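Local coordinates for protein NRPS (Penicillium fellutanum, PDB 6NKI) that binds NADPH as a Rossmann-fold domain of a nonribosomal peptide synthetase and belongs to the male sterility protein family, at residues W250-T255 against H357-L362; T258-N263 against L330-I335. One frame throughout, in Å; residues are numbered along the deposited sequence.

In the fold
Both contacts draw on helix 248-259: interaction 1 uses its middle, and interaction 2 uses its last turn together with strand 261-263. Their centres lie 14 Å apart, on the same side of the chain's centre. Along the chain, interaction 2 (258-263 with 330-335) is nested inside the loop closed by interaction 1 (250-255 with 357-362). The partner segments precede and follow helix 339-351 in sequence, and Trp-342 of that helix touches Val-252 and Thr-255 in interaction 1 and Thr-259 in interaction 2. Measured between centres, interaction 1 lies 18 Å and interaction 2 28 Å from the middle of the chain, so both join one helix to later parts of the chain toward the periphery, interaction 2 farther out.

Interaction 1. Residues W250-T255 against H357-L362; sequences WRVVTT and HPLWPL
Arg-251 reaches from helix 248-259 across the type I turn His-357 to Trp-360, and almost every carbon of its side chain meets something there. CB lies 4.2 Å from Leu-359 CD2. With CG placed beside the backbone N (chi1 -77°) and the chain extended from there to NE, CG comes to 3.9 Å from Pro-358 CB, and CD sits 3.7 Å from Leu-362 CD1, the two side chains crossing at about a right angle. At the tip, NH2 donates to Pro-358 O, which lies at the guanidinium edge, near its plane. The modelled separation of 2.5 Å between Arg-251 NH2 and Pro-358 O is very short, so its exact value is doubtful at this resolution, although the N-H...O angle of 152° fits a hydrogen bond. Pro-361 CG approaches the same nitrogen obliquely.

Next to the arginine, Leu-359 spreads its two methyls over the helix: CD2 packs 3.8 Å from Val-252 CG2, and CD1 faces Thr-255. Thr-255 CG2 meets His-357 CE1 at 3.7 Å. Trp-342 and Val-346 of helix 339-351 continue this apolar layer, on Val-252 and Leu-359 respectively. The arrangement is a helix face covered by a type I turn carrying Pro-358 and followed by Pro-361, and the side chain of Arg-251 lies about 8 Å from the NADPH held by the Rossmann fold.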
# COMPACT_ATOMS: atom_id res chain seq x y z
N TRP A 250 -19.06 8.14 -0.08
CA TRP A 250 -19.97 7.04 -0.35
C TRP A 250 -21.42 7.48 -0.42
O TRP A 250 -22.25 6.77 -1.01
CB TRP A 250 -19.81 5.95 0.70
CG TRP A 250 -18.45 5.42 0.70
CD1 TRP A 250 -17.54 5.50 1.72
CD2 TRP A 250 -17.77 4.84 -0.40
NE1 TRP A 250 -16.36 4.93 1.34
CE2 TRP A 250 -16.46 4.53 0.04
CE3 TRP A 250 -18.14 4.52 -1.71
CZ2 TRP A 250 -15.53 3.93 -0.78
CZ3 TRP A 250 -17.21 3.92 -2.52
CH2 TRP A 250 -15.92 3.62 -2.05
N ARG A 251 -21.76 8.61 0.20
CA ARG A 251 -23.10 9.16 0.08
C ARG A 251 -23.36 9.64 -1.35
O ARG A 251 -24.47 9.49 -1.86
CB ARG A 251 -23.28 10.31 1.09
CG ARG A 251 -23.52 9.90 2.57
CD ARG A 251 -23.46 11.15 3.48
NE ARG A 251 -23.67 10.85 4.90
CZ ARG A 251 -24.78 11.11 5.59
NH1 ARG A 251 -24.85 10.78 6.87
NH2 ARG A 251 -25.82 11.73 5.03
N VAL A 252 -22.34 10.19 -2.01
CA VAL A 252 -22.44 10.55 -3.43
C VAL A 252 -22.44 9.31 -4.31
O VAL A 252 -23.11 9.26 -5.34
CB VAL A 252 -21.29 11.51 -3.81
CG1 VAL A 252 -21.29 11.79 -5.30
CG2 VAL A 252 -21.41 12.79 -3.04
N VAL A 253 -21.70 8.29 -3.91
CA VAL A 253 -21.71 7.04 -4.66
C VAL A 253 -23.06 6.33 -4.50
O VAL A 253 -23.54 5.68 -5.44
CB VAL A 253 -20.52 6.16 -4.20
CG1 VAL A 253 -20.64 4.74 -4.72
CG2 VAL A 253 -19.21 6.77 -4.70
N THR A 254 -23.68 6.43 -3.33
CA THR A 254 -24.90 5.66 -3.08
C THR A 254 -26.11 6.28 -3.79
O THR A 254 -27.06 5.57 -4.14
CB THR A 254 -25.14 5.53 -1.57
OG1 THR A 254 -26.17 4.56 -1.32
CG2 THR A 254 -25.56 6.87 -0.95
N THR A 255 -26.09 7.60 -4.02
CA THR A 255 -27.18 8.22 -4.77
C THR A 255 -26.92 8.16 -6.26
O THR A 255 -27.87 8.21 -7.06
CB THR A 255 -27.38 9.68 -4.33
OG1 THR A 255 -26.31 10.50 -4.81
CG2 THR A 255 -27.43 9.78 -2.80
N HIS A 357 -32.67 11.69 3.48
CA HIS A 357 -31.84 11.51 2.30
C HIS A 357 -30.38 11.83 2.62
O HIS A 357 -30.09 12.90 3.16
CB HIS A 357 -32.31 12.37 1.13
CG HIS A 357 -31.56 12.09 -0.14
ND1 HIS A 357 -30.40 12.75 -0.48
CD2 HIS A 357 -31.79 11.19 -1.13
CE1 HIS A 357 -29.95 12.29 -1.63
NE2 HIS A 357 -30.77 11.34 -2.05
N PRO A 358 -29.44 10.94 2.28
CA PRO A 358 -28.05 11.10 2.75
C PRO A 358 -27.34 12.33 2.21
O PRO A 358 -26.35 12.76 2.82
CB PRO A 358 -27.36 9.81 2.29
CG PRO A 358 -28.48 8.82 2.11
CD PRO A 358 -29.66 9.64 1.62
N LEU A 359 -27.81 12.93 1.10
CA LEU A 359 -27.21 14.15 0.58
C LEU A 359 -27.95 15.42 0.98
O LEU A 359 -27.54 16.51 0.59
CB LEU A 359 -27.09 14.13 -0.95
CG LEU A 359 -26.04 13.27 -1.66
CD1 LEU A 359 -26.17 13.51 -3.14
CD2 LEU A 359 -24.62 13.57 -1.19
N TRP A 360 -29.04 15.31 1.74
CA TRP A 360 -29.66 16.51 2.27
C TRP A 360 -28.74 17.29 3.21
O TRP A 360 -28.79 18.53 3.18
CB TRP A 360 -30.97 16.12 2.96
CG TRP A 360 -31.80 17.25 3.49
CD1 TRP A 360 -32.30 18.32 2.79
CD2 TRP A 360 -32.29 17.39 4.83
NE1 TRP A 360 -33.03 19.13 3.63
CE2 TRP A 360 -33.04 18.58 4.88
CE3 TRP A 360 -32.15 16.62 5.99
CZ2 TRP A 360 -33.65 19.02 6.05
CZ3 TRP A 360 -32.76 17.06 7.15
CH2 TRP A 360 -33.50 18.25 7.18
N PRO A 361 -27.94 16.64 4.06
CA PRO A 361 -26.96 17.35 4.89
C PRO A 361 -25.81 18.00 4.10
O PRO A 361 -25.38 19.06 4.48
CB PRO A 361 -26.44 16.24 5.81
CG PRO A 361 -27.54 15.22 5.81
CD PRO A 361 -28.02 15.22 4.37
N LEU A 362 -25.35 17.35 3.02
CA LEU A 362 -24.15 17.80 2.26
C LEU A 362 -24.47 18.69 1.05
O LEU A 362 -23.52 19.11 0.39
CB LEU A 362 -23.41 16.56 1.76
CG LEU A 362 -22.80 15.64 2.82
CD1 LEU A 362 -22.23 14.38 2.19
CD2 LEU A 362 -21.74 16.36 3.63

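Interaction 2. Residues T258-N263 against L330-I335; sequences TTCSYN and LGRDLI
Ser-261 and Ile-335 form a parallel beta bridge, their CA atoms 4.0 Å apart. Two backbone bonds, both made by Ile-335, define it: Ile-335 N donates to Cys-260 O at 2.7 Å, and Ile-335 O accepts Tyr-262 N at 2.9 Å. The first is nearly straight at hydrogen (168°); the second bends to 139° at hydrogen. Bonding to the residues before and after Ser-261 is the pattern of a parallel pair. Ser-261 CB and Ile-335 CB lie 3.6 Å apart on the same face of the two-stranded sheet.

In the next residue, Tyr-262, CG stands between the backbone N and the carbonyl carbon (chi1 70°), which brings the ring obliquely across Leu-334. Ring atom CD1 lies 3.5 Å from Leu-334 CB, while Leu-334 O meets the ring's edge. Farther out, Cys-260 SG comes within 4.2 Å of Arg-332 NH2; Arg-332 NH1 has its salt bridge with Glu-410 of helix 389-410.

Trp-323 of helix 319-330 stacks on the Tyr-262 ring, and Met-327 of the same helix touches Leu-334. Helix 248-259 leads through Cys-260 into strand 261-263, and helix 319-330 through the loop 331-334 into strand 335-337, while Trp-342 and Thr-345 of helix 339-351 touch Thr-259.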
# COMPACT_ATOMS: atom_id res chain seq x y z
N THR A 258 -28.67 5.02 -7.33
CA THR A 258 -30.12 5.09 -7.51
C THR A 258 -30.49 5.95 -8.70
O THR A 258 -31.50 5.69 -9.35
CB THR A 258 -30.77 5.65 -6.25
OG1 THR A 258 -30.33 7.00 -6.04
CG2 THR A 258 -30.39 4.80 -5.02
N THR A 259 -29.68 6.96 -8.99
CA THR A 259 -29.81 7.79 -10.17
C THR A 259 -29.33 7.09 -11.44
O THR A 259 -29.79 7.44 -12.54
CB THR A 259 -29.05 9.10 -9.93
OG1 THR A 259 -29.72 9.85 -8.91
CG2 THR A 259 -28.98 9.94 -11.16
N CYS A 260 -28.45 6.09 -11.32
CA CYS A 260 -27.88 5.37 -12.46
C CYS A 260 -27.13 6.31 -13.40
O CYS A 260 -26.98 6.03 -14.60
CB CYS A 260 -28.96 4.58 -13.22
SG CYS A 260 -29.72 3.22 -12.27
N SER A 261 -26.66 7.44 -12.87
CA SER A 261 -25.78 8.35 -13.59
C SER A 261 -24.78 8.95 -12.60
O SER A 261 -24.85 8.73 -11.39
CB SER A 261 -26.58 9.43 -14.32
OG SER A 261 -27.19 10.33 -13.42
N TYR A 262 -23.84 9.72 -13.14
CA TYR A 262 -22.81 10.36 -12.33
C TYR A 262 -22.31 11.59 -13.07
O TYR A 262 -22.61 11.80 -14.25
CB TYR A 262 -21.66 9.39 -12.03
CG TYR A 262 -20.83 9.06 -13.24
CD1 TYR A 262 -21.18 8.02 -14.10
CD2 TYR A 262 -19.68 9.79 -13.54
CE1 TYR A 262 -20.40 7.73 -15.22
CE2 TYR A 262 -18.91 9.51 -14.65
CZ TYR A 262 -19.27 8.48 -15.49
OH TYR A 262 -18.49 8.20 -16.58
N ASN A 263 -21.54 12.41 -12.36
CA ASN A 263 -20.91 13.58 -12.96
C ASN A 263 -19.61 13.18 -13.65
O ASN A 263 -18.68 12.69 -13.00
CB ASN A 263 -20.65 14.64 -11.90
CG ASN A 263 -20.08 15.91 -12.47
OD1 ASN A 263 -19.89 16.04 -13.68
ND2 ASN A 263 -19.76 16.85 -11.60
N LEU A 330 -19.67 -2.22 -8.80
CA LEU A 330 -21.12 -2.35 -8.90
C LEU A 330 -21.52 -3.39 -9.94
O LEU A 330 -22.62 -3.95 -9.88
CB LEU A 330 -21.77 -1.00 -9.23
CG LEU A 330 -21.76 0.21 -8.27
CD1 LEU A 330 -22.42 1.42 -8.92
CD2 LEU A 330 -22.42 -0.12 -6.94
N GLY A 331 -20.64 -3.67 -10.89
CA GLY A 331 -20.96 -4.62 -11.92
C GLY A 331 -21.98 -4.13 -12.92
O GLY A 331 -22.68 -4.95 -13.53
N ARG A 332 -22.08 -2.82 -13.10
CA ARG A 332 -23.06 -2.25 -14.01
C ARG A 332 -22.56 -0.88 -14.42
O ARG A 332 -21.79 -0.24 -13.71
CB ARG A 332 -24.44 -2.16 -13.35
CG ARG A 332 -24.55 -1.03 -12.34
CD ARG A 332 -25.85 -1.10 -11.56
NE ARG A 332 -26.09 0.13 -10.81
CZ ARG A 332 -27.08 0.29 -9.95
NH1 ARG A 332 -27.91 -0.71 -9.69
NH2 ARG A 332 -27.22 1.45 -9.33
N ASP A 333 -23.02 -0.43 -15.58
CA ASP A 333 -22.60 0.87 -16.07
C ASP A 333 -23.54 1.97 -15.63
O ASP A 333 -24.75 1.76 -15.44
CB ASP A 333 -22.45 0.85 -17.59
CG ASP A 333 -21.26 0.03 -18.03
OD1 ASP A 333 -20.30 -0.10 -17.23
OD2 ASP A 333 -21.27 -0.48 -19.18
N LEU A 334 -22.97 3.16 -15.44
CA LEU A 334 -23.68 4.37 -14.95
C LEU A 334 -23.72 5.39 -16.08
O LEU A 334 -22.71 5.55 -16.76
CB LEU A 334 -22.91 4.96 -13.77
CG LEU A 334 -23.03 4.23 -12.44
CD1 LEU A 334 -22.74 5.19 -11.30
CD2 LEU A 334 -24.40 3.62 -12.27
N ILE A 335 -24.85 6.08 -16.23
CA ILE A 335 -24.92 7.08 -17.33
C ILE A 335 -23.94 8.19 -16.99
O ILE A 335 -24.06 8.75 -15.91
CB ILE A 335 -26.34 7.65 -17.42
CG1 ILE A 335 -27.38 6.53 -17.51
CG2 ILE A 335 -26.44 8.62 -18.58
CD1 ILE A 335 -28.76 6.95 -17.07